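Local coordinates for hypothetical protein ylbA (Escherichia coli, PDB 1RC6), which catalyses the manganese-dependent hydrolysis of (S)-ureidoglycine to (S)-ureidoglycolate and ammonia in the allantoin degradation pathway, at residues L85-K95 and T118-I129; R134-W145 and P172-N180. All coordinates share one frame; numbering follows the deposited sequence.

Interaction 1 (L85-K95 and T118-I129)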
loop_
_atom_site.group_PDB
_atom_site.type_symbol
_atom_site.label_atom_id
_atom_site.label_comp_id
_atom_site.label_asym_id
_atom_site.label_seq_id
_atom_site.Cartn_x
_atom_site.Cartn_y
_atom_site.Cartn_z
ATOM N N LEU A 85 4.491 -4.825 4.545
ATOM C CA LEU A 85 4.956 -5.179 3.217
ATOM C C LEU A 85 3.935 -6.069 2.516
ATOM O O LEU A 85 3.330 -6.928 3.140
ATOM C CB LEU A 85 6.305 -5.907 3.312
ATOM C CG LEU A 85 6.959 -6.440 2.026
ATOM C CD1 LEU A 85 8.416 -6.791 2.284
ATOM C CD2 LEU A 85 6.199 -7.642 1.516
ATOM N N TYR A 86 3.747 -5.858 1.216
ATOM C CA TYR A 86 2.811 -6.658 0.445
ATOM C C TYR A 86 3.438 -7.067 -0.884
ATOM O O TYR A 86 3.885 -6.227 -1.658
ATOM C CB TYR A 86 1.531 -5.875 0.179
ATOM C CG TYR A 86 0.566 -6.610 -0.710
ATOM C CD1 TYR A 86 -0.387 -7.464 -0.176
ATOM C CD2 TYR A 86 0.648 -6.500 -2.096
ATOM C CE1 TYR A 86 -1.239 -8.201 -0.993
ATOM C CE2 TYR A 86 -0.194 -7.233 -2.928
ATOM C CZ TYR A 86 -1.134 -8.087 -2.368
ATOM O OH TYR A 86 -1.929 -8.865 -3.182
ATOM N N VAL A 87 3.472 -8.368 -1.139
ATOM C CA VAL A 87 4.039 -8.868 -2.371
ATOM C C VAL A 87 3.034 -8.723 -3.494
ATOM O O VAL A 87 2.057 -9.460 -3.571
ATOM C CB VAL A 87 4.434 -10.348 -2.268
ATOM C CG1 VAL A 87 4.979 -10.820 -3.617
ATOM C CG2 VAL A 87 5.472 -10.540 -1.158
ATOM N N ILE A 88 3.285 -7.755 -4.362
ATOM C CA ILE A 88 2.417 -7.513 -5.492
ATOM C C ILE A 88 2.543 -8.678 -6.475
ATOM O O ILE A 88 1.559 -9.102 -7.081
ATOM C CB ILE A 88 2.798 -6.178 -6.171
ATOM C CG1 ILE A 88 2.531 -5.021 -5.201
ATOM C CG2 ILE A 88 2.013 -5.994 -7.453
ATOM C CD1 ILE A 88 3.145 -3.710 -5.624
ATOM N N SER A 89 3.752 -9.207 -6.613
ATOM C CA SER A 89 3.991 -10.319 -7.519
ATOM C C SER A 89 5.399 -10.883 -7.317
ATOM O O SER A 89 6.308 -10.169 -6.880
ATOM C CB SER A 89 3.865 -9.852 -8.953
ATOM O OG SER A 89 4.984 -9.050 -9.278
ATOM N N GLY A 90 5.572 -12.165 -7.633
ATOM C CA GLY A 90 6.872 -12.783 -7.487
ATOM C C GLY A 90 6.999 -13.517 -6.180
ATOM O O GLY A 90 6.005 -13.939 -5.601
ATOM N N ASN A 91 8.233 -13.658 -5.710
ATOM C CA ASN A 91 8.494 -14.360 -4.462
ATOM C C ASN A 91 9.668 -13.752 -3.770
ATOM O O ASN A 91 10.723 -13.570 -4.379
ATOM C CB ASN A 91 8.798 -15.836 -4.716
ATOM C CG ASN A 91 7.559 -16.637 -4.974
ATOM O OD1 ASN A 91 6.987 -16.562 -6.057
ATOM N ND2 ASN A 91 7.117 -17.400 -3.969
ATOM N N ILE A 92 9.491 -13.461 -2.488
ATOM C CA ILE A 92 10.548 -12.864 -1.697
ATOM C C ILE A 92 10.717 -13.618 -0.389
ATOM O O ILE A 92 9.935 -14.507 -0.052
ATOM C CB ILE A 92 10.236 -11.386 -1.358
ATOM C CG1 ILE A 92 9.134 -11.316 -0.309
ATOM C CG2 ILE A 92 9.779 -10.643 -2.601
ATOM C CD1 ILE A 92 9.306 -10.150 0.626
ATOM N N THR A 93 11.746 -13.241 0.352
ATOM C CA THR A 93 12.034 -13.857 1.627
ATOM C C THR A 93 12.191 -12.729 2.622
ATOM O O THR A 93 13.159 -11.976 2.583
ATOM C CB THR A 93 13.336 -14.681 1.560
ATOM O OG1 THR A 93 13.156 -15.758 0.642
ATOM C CG2 THR A 93 13.700 -15.242 2.928
ATOM N N ALA A 94 11.222 -12.607 3.509
ATOM C CA ALA A 94 11.262 -11.554 4.506
ATOM C C ALA A 94 11.740 -12.108 5.828
ATOM O O ALA A 94 11.621 -13.306 6.094
ATOM C CB ALA A 94 9.883 -10.948 4.670
ATOM N N LYS A 95 12.277 -11.227 6.656
ATOM C CA LYS A 95 12.758 -11.625 7.961
ATOM C C LYS A 95 12.489 -10.553 8.998
ATOM O O LYS A 95 12.719 -9.370 8.763
ATOM C CB LYS A 95 14.252 -11.939 7.900
ATOM C CG LYS A 95 14.586 -13.165 7.066
ATOM C CD LYS A 95 16.064 -13.544 7.164
ATOM C CE LYS A 95 16.318 -14.903 6.527
ATOM N NZ LYS A 95 17.679 -15.407 6.825
ATOM N N THR A 118 13.609 -7.218 7.079
ATOM C CA THR A 118 14.567 -7.340 5.989
ATOM C C THR A 118 13.881 -8.199 4.961
ATOM O O THR A 118 12.999 -8.986 5.296
ATOM C CB THR A 118 15.890 -8.000 6.412
ATOM O OG1 THR A 118 15.621 -9.200 7.145
ATOM C CG2 THR A 118 16.716 -7.034 7.261
ATOM N N PHE A 119 14.252 -8.029 3.701
ATOM C CA PHE A 119 13.617 -8.808 2.656
ATOM C C PHE A 119 14.477 -8.814 1.426
ATOM O O PHE A 119 15.230 -7.883 1.178
ATOM C CB PHE A 119 12.239 -8.242 2.316
ATOM C CG PHE A 119 12.244 -6.774 2.077
ATOM C CD1 PHE A 119 11.842 -5.889 3.078
ATOM C CD2 PHE A 119 12.715 -6.260 0.874
ATOM C CE1 PHE A 119 11.913 -4.508 2.882
ATOM C CE2 PHE A 119 12.794 -4.884 0.666
ATOM C CZ PHE A 119 12.392 -4.003 1.673
ATOM N N VAL A 120 14.360 -9.881 0.657
ATOM C CA VAL A 120 15.139 -10.031 -0.538
ATOM C C VAL A 120 14.361 -10.844 -1.528
ATOM O O VAL A 120 13.530 -11.677 -1.169
ATOM C CB VAL A 120 16.472 -10.757 -0.263
ATOM C CG1 VAL A 120 17.155 -11.122 -1.574
ATOM C CG2 VAL A 120 17.377 -9.862 0.526
ATOM N N ASN A 121 14.638 -10.578 -2.793
ATOM C CA ASN A 121 14.000 -11.301 -3.858
ATOM C C ASN A 121 14.412 -12.753 -3.682
ATOM O O ASN A 121 15.584 -13.048 -3.434
ATOM C CB ASN A 121 14.495 -10.792 -5.190
ATOM C CG ASN A 121 13.619 -11.226 -6.305
ATOM O OD1 ASN A 121 12.778 -12.107 -6.140
ATOM N ND2 ASN A 121 13.804 -10.622 -7.463
ATOM N N ALA A 122 13.452 -13.658 -3.809
ATOM C CA ALA A 122 13.729 -15.076 -3.633
ATOM C C ALA A 122 13.728 -15.825 -4.954
ATOM O O ALA A 122 13.899 -17.045 -4.981
ATOM C CB ALA A 122 12.719 -15.689 -2.687
ATOM N N GLN A 123 13.542 -15.102 -6.053
ATOM C CA GLN A 123 13.535 -15.746 -7.355
ATOM C C GLN A 123 14.469 -15.067 -8.342
ATOM O O GLN A 123 15.091 -14.067 -8.025
ATOM C CB GLN A 123 12.113 -15.799 -7.904
ATOM C CG GLN A 123 11.515 -14.470 -8.294
ATOM C CD GLN A 123 10.065 -14.617 -8.733
ATOM O OE1 GLN A 123 9.542 -13.801 -9.497
ATOM N NE2 GLN A 123 9.403 -15.666 -8.242
ATOM N N ALA A 124 14.576 -15.626 -9.538
ATOM C CA ALA A 124 15.455 -15.071 -10.559
ATOM C C ALA A 124 14.881 -13.818 -11.191
ATOM O O ALA A 124 15.574 -12.818 -11.342
ATOM C CB ALA A 124 15.723 -16.112 -11.625
ATOM N N GLU A 125 13.610 -13.880 -11.567
ATOM C CA GLU A 125 12.935 -12.754 -12.188
ATOM C C GLU A 125 12.626 -11.716 -11.124
ATOM O O GLU A 125 12.708 -11.993 -9.934
ATOM C CB GLU A 125 11.632 -13.203 -12.846
ATOM C CG GLU A 125 11.661 -14.601 -13.436
ATOM C CD GLU A 125 11.450 -15.683 -12.387
ATOM O OE1 GLU A 125 12.297 -15.829 -11.482
ATOM O OE2 GLU A 125 10.424 -16.393 -12.464
ATOM N N ASP A 126 12.260 -10.521 -11.562
ATOM C CA ASP A 126 11.943 -9.444 -10.643
ATOM C C ASP A 126 10.707 -9.722 -9.800
ATOM O O ASP A 126 9.707 -10.246 -10.286
ATOM C CB ASP A 126 11.749 -8.124 -11.403
ATOM C CG ASP A 126 13.055 -7.554 -11.933
ATOM O OD1 ASP A 126 14.124 -7.890 -11.378
ATOM O OD2 ASP A 126 13.016 -6.756 -12.891
ATOM N N SER A 127 10.795 -9.374 -8.525
ATOM C CA SER A 127 9.684 -9.535 -7.613
ATOM C C SER A 127 9.297 -8.118 -7.224
ATOM O O SER A 127 10.153 -7.305 -6.883
ATOM C CB SER A 127 10.109 -10.334 -6.384
ATOM O OG SER A 127 10.322 -11.695 -6.722
ATOM N N GLN A 128 8.008 -7.808 -7.293
ATOM C CA GLN A 128 7.551 -6.465 -6.970
ATOM C C GLN A 128 6.882 -6.366 -5.608
ATOM O O GLN A 128 6.021 -7.167 -5.262
ATOM C CB GLN A 128 6.615 -5.973 -8.067
ATOM C CG GLN A 128 5.999 -4.629 -7.797
ATOM C CD GLN A 128 5.430 -4.010 -9.048
ATOM O OE1 GLN A 128 6.171 -3.438 -9.843
ATOM N NE2 GLN A 128 4.111 -4.131 -9.243
ATOM N N ILE A 129 7.272 -5.346 -4.850
ATOM C CA ILE A 129 6.758 -5.142 -3.505
ATOM C C ILE A 129 6.121 -3.768 -3.224
ATOM O O ILE A 129 6.433 -2.768 -3.877
ATOM C CB ILE A 129 7.919 -5.435 -2.508
ATOM C CG1 ILE A 129 7.474 -6.531 -1.559
ATOM C CG2 ILE A 129 8.405 -4.196 -1.813
ATOM C CD1 ILE A 129 7.270 -7.861 -2.278
#
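Ile129 meets Leu85, Val87 and Ile92 on the inner side of a cupin beta-barrel, where each segment passes from one sheet to the other. CD1 of Ile129 lies 3.4 Å from CG2 of Val87 and meets CG2 of Ile92 tip to tip. Leu85, its CG anti to the backbone N (chi1 177°), sends CD2 against CG1 of Ile129 and CD1 to CD1 of the Phe119 ring at 3.6 Å. Val64 and Leu66 of strand 60-67 also touch this cluster.

The backbones pair antiparallel in two places. Strands 91-95 and 118-121 run at 167° and are joined by bonds such as Thr93 N to Val120 O at 2.8 Å. At the corner, Ile88 and Ser89 both face Gln128 in a classic beta bulge. Ile88 N gives the shorter bond to Gln128 O; that from Ser89 N is weak.

Next to the bulge, Ser127 OG accepts the N-H of Asn91 at 3.0 Å. Asn121, in the second shell, positions this serine. Its ND2 binds the carbonyls of Glu125 and His67. With alanine in place of Asn121, Ser127 OG would probably lose the acceptor that orients it, and both carbonyls their shared donor. Asn121 OD1 is gripped from opposite faces of its amide plane, by Ser127 OG at 2.6 Å and by Gln123 N at 3.1 Å, the latter closing an Asx turn.

Interaction 2 (R134-W145 and P172-N180)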
loop_
_atom_site.group_PDB
_atom_site.type_symbol
_atom_site.label_atom_id
_atom_site.label_comp_id
_atom_site.label_asym_id
_atom_site.label_seq_id
_atom_site.Cartn_x
_atom_site.Cartn_y
_atom_site.Cartn_z
ATOM N N ARG A 134 4.723 4.048 9.168
ATOM C CA ARG A 134 4.147 5.200 9.860
ATOM C C ARG A 134 4.636 5.168 11.301
ATOM O O ARG A 134 5.168 4.159 11.759
ATOM C CB ARG A 134 2.613 5.165 9.846
ATOM C CG ARG A 134 2.003 4.138 10.756
ATOM C CD ARG A 134 0.484 4.172 10.732
ATOM N NE ARG A 134 -0.062 5.435 11.227
ATOM C CZ ARG A 134 -0.665 6.335 10.451
ATOM N NH1 ARG A 134 -0.802 6.110 9.145
ATOM N NH2 ARG A 134 -1.118 7.466 10.971
ATOM N N ARG A 135 4.469 6.277 12.008
ATOM C CA ARG A 135 4.887 6.342 13.392
ATOM C C ARG A 135 3.734 5.818 14.251
ATOM O O ARG A 135 2.654 6.414 14.314
ATOM C CB ARG A 135 5.264 7.780 13.758
ATOM C CG ARG A 135 5.825 7.942 15.159
ATOM C CD ARG A 135 6.936 8.985 15.179
ATOM N NE ARG A 135 6.519 10.283 14.643
ATOM C CZ ARG A 135 7.334 11.321 14.461
ATOM N NH1 ARG A 135 8.622 11.224 14.768
ATOM N NH2 ARG A 135 6.864 12.459 13.964
ATOM N N TYR A 136 3.966 4.683 14.892
ATOM C CA TYR A 136 2.958 4.058 15.731
ATOM C C TYR A 136 2.501 4.869 16.950
ATOM O O TYR A 136 3.301 5.541 17.607
ATOM C CB TYR A 136 3.458 2.698 16.194
ATOM C CG TYR A 136 2.519 2.015 17.149
ATOM C CD1 TYR A 136 2.746 2.050 18.524
ATOM C CD2 TYR A 136 1.386 1.362 16.683
ATOM C CE1 TYR A 136 1.860 1.446 19.411
ATOM C CE2 TYR A 136 0.487 0.754 17.558
ATOM C CZ TYR A 136 0.727 0.798 18.920
ATOM O OH TYR A 136 -0.163 0.189 19.782
ATOM N N VAL A 137 1.208 4.795 17.252
ATOM C CA VAL A 137 0.671 5.517 18.396
ATOM C C VAL A 137 0.207 4.569 19.490
ATOM O O VAL A 137 -0.832 3.909 19.380
ATOM C CB VAL A 137 -0.490 6.423 18.002
ATOM C CG1 VAL A 137 -1.093 7.038 19.247
ATOM C CG2 VAL A 137 0.007 7.506 17.075
ATOM N N PRO A 138 0.982 4.497 20.576
ATOM C CA PRO A 138 0.669 3.626 21.706
ATOM C C PRO A 138 -0.507 4.116 22.519
ATOM O O PRO A 138 -0.782 5.309 22.577
ATOM C CB PRO A 138 1.969 3.625 22.497
ATOM C CG PRO A 138 2.472 5.019 22.287
ATOM C CD PRO A 138 2.247 5.222 20.805
ATOM N N VAL A 139 -1.196 3.168 23.137
ATOM C CA VAL A 139 -2.343 3.445 23.978
ATOM C C VAL A 139 -2.214 2.573 25.232
ATOM O O VAL A 139 -1.748 1.437 25.156
ATOM C CB VAL A 139 -3.655 3.103 23.238
ATOM C CG1 VAL A 139 -3.710 1.626 22.944
ATOM C CG2 VAL A 139 -4.852 3.507 24.072
ATOM N N GLU A 140 -2.617 3.104 26.382
ATOM C CA GLU A 140 -2.530 2.368 27.642
ATOM C C GLU A 140 -3.207 1.000 27.595
ATOM O O GLU A 140 -4.373 0.878 27.207
ATOM C CB GLU A 140 -3.144 3.189 28.782
ATOM C CG GLU A 140 -2.483 4.551 28.999
ATOM C CD GLU A 140 -1.157 4.466 29.765
ATOM O OE1 GLU A 140 -0.393 3.497 29.531
ATOM O OE2 GLU A 140 -0.875 5.375 30.591
ATOM N N GLY A 141 -2.458 -0.026 27.984
ATOM C CA GLY A 141 -3.000 -1.369 28.021
ATOM C C GLY A 141 -3.132 -2.110 26.710
ATOM O O GLY A 141 -3.968 -3.008 26.597
ATOM N N TYR A 142 -2.317 -1.750 25.720
ATOM C CA TYR A 142 -2.365 -2.412 24.424
ATOM C C TYR A 142 -1.039 -2.362 23.705
ATOM O O TYR A 142 -0.179 -1.530 24.005
ATOM C CB TYR A 142 -3.407 -1.774 23.519
ATOM C CG TYR A 142 -4.823 -1.849 24.011
ATOM C CD1 TYR A 142 -5.318 -0.918 24.927
ATOM C CD2 TYR A 142 -5.687 -2.821 23.527
ATOM C CE1 TYR A 142 -6.643 -0.957 25.338
ATOM C CE2 TYR A 142 -7.008 -2.872 23.930
ATOM C CZ TYR A 142 -7.484 -1.939 24.831
ATOM O OH TYR A 142 -8.806 -1.995 25.211
ATOM N N ALA A 143 -0.896 -3.257 22.734
ATOM C CA ALA A 143 0.314 -3.336 21.934
ATOM C C ALA A 143 0.029 -4.202 20.713
ATOM O O ALA A 143 -0.707 -5.179 20.801
ATOM C CB ALA A 143 1.447 -3.926 22.759
ATOM N N PRO A 144 0.597 -3.840 19.551
ATOM C CA PRO A 144 0.376 -4.611 18.327
ATOM C C PRO A 144 1.367 -5.769 18.274
ATOM O O PRO A 144 2.152 -5.960 19.201
ATOM C CB PRO A 144 0.626 -3.584 17.241
ATOM C CG PRO A 144 1.807 -2.844 17.809
ATOM C CD PRO A 144 1.457 -2.669 19.289
ATOM N N TRP A 145 1.334 -6.537 17.194
ATOM C CA TRP A 145 2.254 -7.658 17.058
ATOM C C TRP A 145 2.438 -8.101 15.606
ATOM O O TRP A 145 1.598 -7.835 14.744
ATOM C CB TRP A 145 1.768 -8.837 17.899
ATOM C CG TRP A 145 0.402 -9.284 17.542
ATOM C CD1 TRP A 145 0.051 -10.187 16.576
ATOM C CD2 TRP A 145 -0.822 -8.815 18.126
ATOM N NE1 TRP A 145 -1.321 -10.312 16.523
ATOM C CE2 TRP A 145 -1.883 -9.483 17.463
ATOM C CE3 TRP A 145 -1.123 -7.894 19.143
ATOM C CZ2 TRP A 145 -3.234 -9.264 17.788
ATOM C CZ3 TRP A 145 -2.461 -7.672 19.468
ATOM C CH2 TRP A 145 -3.504 -8.358 18.790
ATOM N N PRO A 172 -5.414 -7.209 12.576
ATOM C CA PRO A 172 -6.405 -7.368 13.646
ATOM C C PRO A 172 -7.072 -6.013 13.911
ATOM O O PRO A 172 -6.453 -4.974 13.705
ATOM C CB PRO A 172 -5.554 -7.839 14.835
ATOM C CG PRO A 172 -4.413 -8.542 14.189
ATOM C CD PRO A 172 -4.077 -7.641 13.028
ATOM N N LYS A 173 -8.315 -6.026 14.375
ATOM C CA LYS A 173 -9.048 -4.793 14.663
ATOM C C LYS A 173 -8.787 -4.250 16.067
ATOM O O LYS A 173 -9.140 -3.119 16.363
ATOM C CB LYS A 173 -10.547 -5.035 14.501
ATOM C CG LYS A 173 -10.910 -5.847 13.271
ATOM C CD LYS A 173 -10.751 -5.050 11.993
ATOM C CE LYS A 173 -12.064 -4.397 11.605
ATOM N NZ LYS A 173 -13.107 -5.410 11.262
ATOM N N GLU A 174 -8.182 -5.054 16.933
ATOM C CA GLU A 174 -7.889 -4.645 18.307
ATOM C C GLU A 174 -7.153 -3.309 18.421
ATOM O O GLU A 174 -6.284 -2.983 17.609
ATOM C CB GLU A 174 -7.065 -5.730 19.025
ATOM C CG GLU A 174 -7.859 -6.916 19.551
ATOM C CD GLU A 174 -8.665 -7.625 18.473
ATOM O OE1 GLU A 174 -8.064 -8.100 17.484
ATOM O OE2 GLU A 174 -9.904 -7.713 18.620
ATOM N N LEU A 175 -7.487 -2.558 19.462
ATOM C CA LEU A 175 -6.883 -1.262 19.705
ATOM C C LEU A 175 -5.376 -1.324 19.732
ATOM O O LEU A 175 -4.709 -0.288 19.669
ATOM C CB LEU A 175 -7.378 -0.685 21.027
ATOM C CG LEU A 175 -8.898 -0.603 21.192
ATOM C CD1 LEU A 175 -9.219 0.070 22.506
ATOM C CD2 LEU A 175 -9.511 0.163 20.028
ATOM N N GLY A 176 -4.834 -2.534 19.850
ATOM C CA GLY A 176 -3.392 -2.689 19.868
ATOM C C GLY A 176 -2.878 -2.115 18.567
ATOM O O GLY A 176 -1.779 -1.528 18.504
ATOM N N PHE A 177 -3.698 -2.274 17.528
ATOM C CA PHE A 177 -3.368 -1.768 16.207
ATOM C C PHE A 177 -3.966 -0.382 15.987
ATOM O O PHE A 177 -5.106 -0.117 16.355
ATOM C CB PHE A 177 -3.863 -2.735 15.137
ATOM C CG PHE A 177 -3.072 -4.011 15.062
ATOM C CD1 PHE A 177 -2.108 -4.190 14.078
ATOM C CD2 PHE A 177 -3.260 -5.016 16.003
ATOM C CE1 PHE A 177 -1.341 -5.352 14.040
ATOM C CE2 PHE A 177 -2.506 -6.169 15.973
ATOM C CZ PHE A 177 -1.544 -6.340 14.991
ATOM N N ASP A 178 -3.172 0.500 15.389
ATOM C CA ASP A 178 -3.596 1.856 15.113
ATOM C C ASP A 178 -3.720 2.075 13.601
ATOM O O ASP A 178 -3.734 3.207 13.130
ATOM C CB ASP A 178 -2.588 2.836 15.712
ATOM C CG ASP A 178 -1.246 2.794 15.010
ATOM O OD1 ASP A 178 -1.045 1.917 14.142
ATOM O OD2 ASP A 178 -0.386 3.645 15.335
ATOM N N MET A 179 -3.805 0.987 12.841
ATOM C CA MET A 179 -3.936 1.091 11.393
ATOM C C MET A 179 -4.415 -0.226 10.835
ATOM O O MET A 179 -4.595 -1.188 11.570
ATOM C CB MET A 179 -2.592 1.420 10.747
ATOM C CG MET A 179 -1.543 0.389 11.057
ATOM S SD MET A 179 -0.379 0.111 9.722
ATOM C CE MET A 179 0.873 1.063 10.232
ATOM N N ASN A 180 -4.632 -0.258 9.528
ATOM C CA ASN A 180 -5.052 -1.474 8.865
ATOM C C ASN A 180 -4.859 -1.316 7.366
ATOM O O ASN A 180 -4.842 -0.203 6.859
ATOM C CB ASN A 180 -6.507 -1.783 9.189
ATOM C CG ASN A 180 -6.811 -3.277 9.141
ATOM O OD1 ASN A 180 -7.769 -3.747 9.755
ATOM N ND2 ASN A 180 -6.002 -4.025 8.408
#
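Phe177 and Trp145 form a T-shaped pair. The edge of Phe177, led by CE2, points at one face of the indole six-membered ring. The ring planes stand at 83° and the centroids are 4.8 Å apart. Trp145 CG sits between its backbone N and carbonyl carbon (chi1 58°), which turns the indole so that one face meets the edge of Phe177. Pro172 CG meets CZ2 of the same indole.

Pro144 lies over one face of Phe177. Its CB sits above the ring centre, 4.0 Å from the centroid, in a CH-pi contact. Pro172 CD covers the opposite face, so the phenyl ring is held between two prolines. A second CH-pi contact is made further out, where Leu175 CB sits over a face of the Tyr142 ring and Leu175 CD1 reaches toward its hydroxyl end.

The first loop leaves strand 127-135 of the first cupin domain; the second leads into strand 179-186 of the second. The contact therefore joins the two halves of a bicupin. A type II turn from Val139 to Tyr142 reverses the first loop.

Tyr136 lies across Asp178, with ring and carboxylate planes 48° apart. Its OH donates to Gly176 O at 2.7 Å, and that oxygen lies near the ring plane. Asp178 OD2 accepts a fairly straight bond from Val137 N at 2.7 Å, on its anti side and tilted out of the carboxylate plane. Arg134 NE stays 4.5 Å from Asp178 OD2, beyond a salt bridge. Its guanidinium instead binds Tyr132 OH through NH1 and Ser58 OG through NH2.

How the interactions relate
Both interactions use strand 127-135, interaction 1 at its start and interaction 2 at its end. They do not touch; their centres are about 26 Å apart. Interaction 1 works within the first cupin domain, as antiparallel pairing broken by a bulge and a corner, with aliphatic side chains facing inward. Its 122-126 loop and Lys95 are more exposed. Interaction 2 joins loops of the two cupin domains and has more exposed residues. It lacks strand pairing between its segments and relies on rings, prolines and two hydrogen bonds that each involve a side chain. Strand 81-89 connects them, supplying residues 85-89 to interaction 1, while its Glu82 touches Arg134, Tyr136 and Met179 of interaction 2.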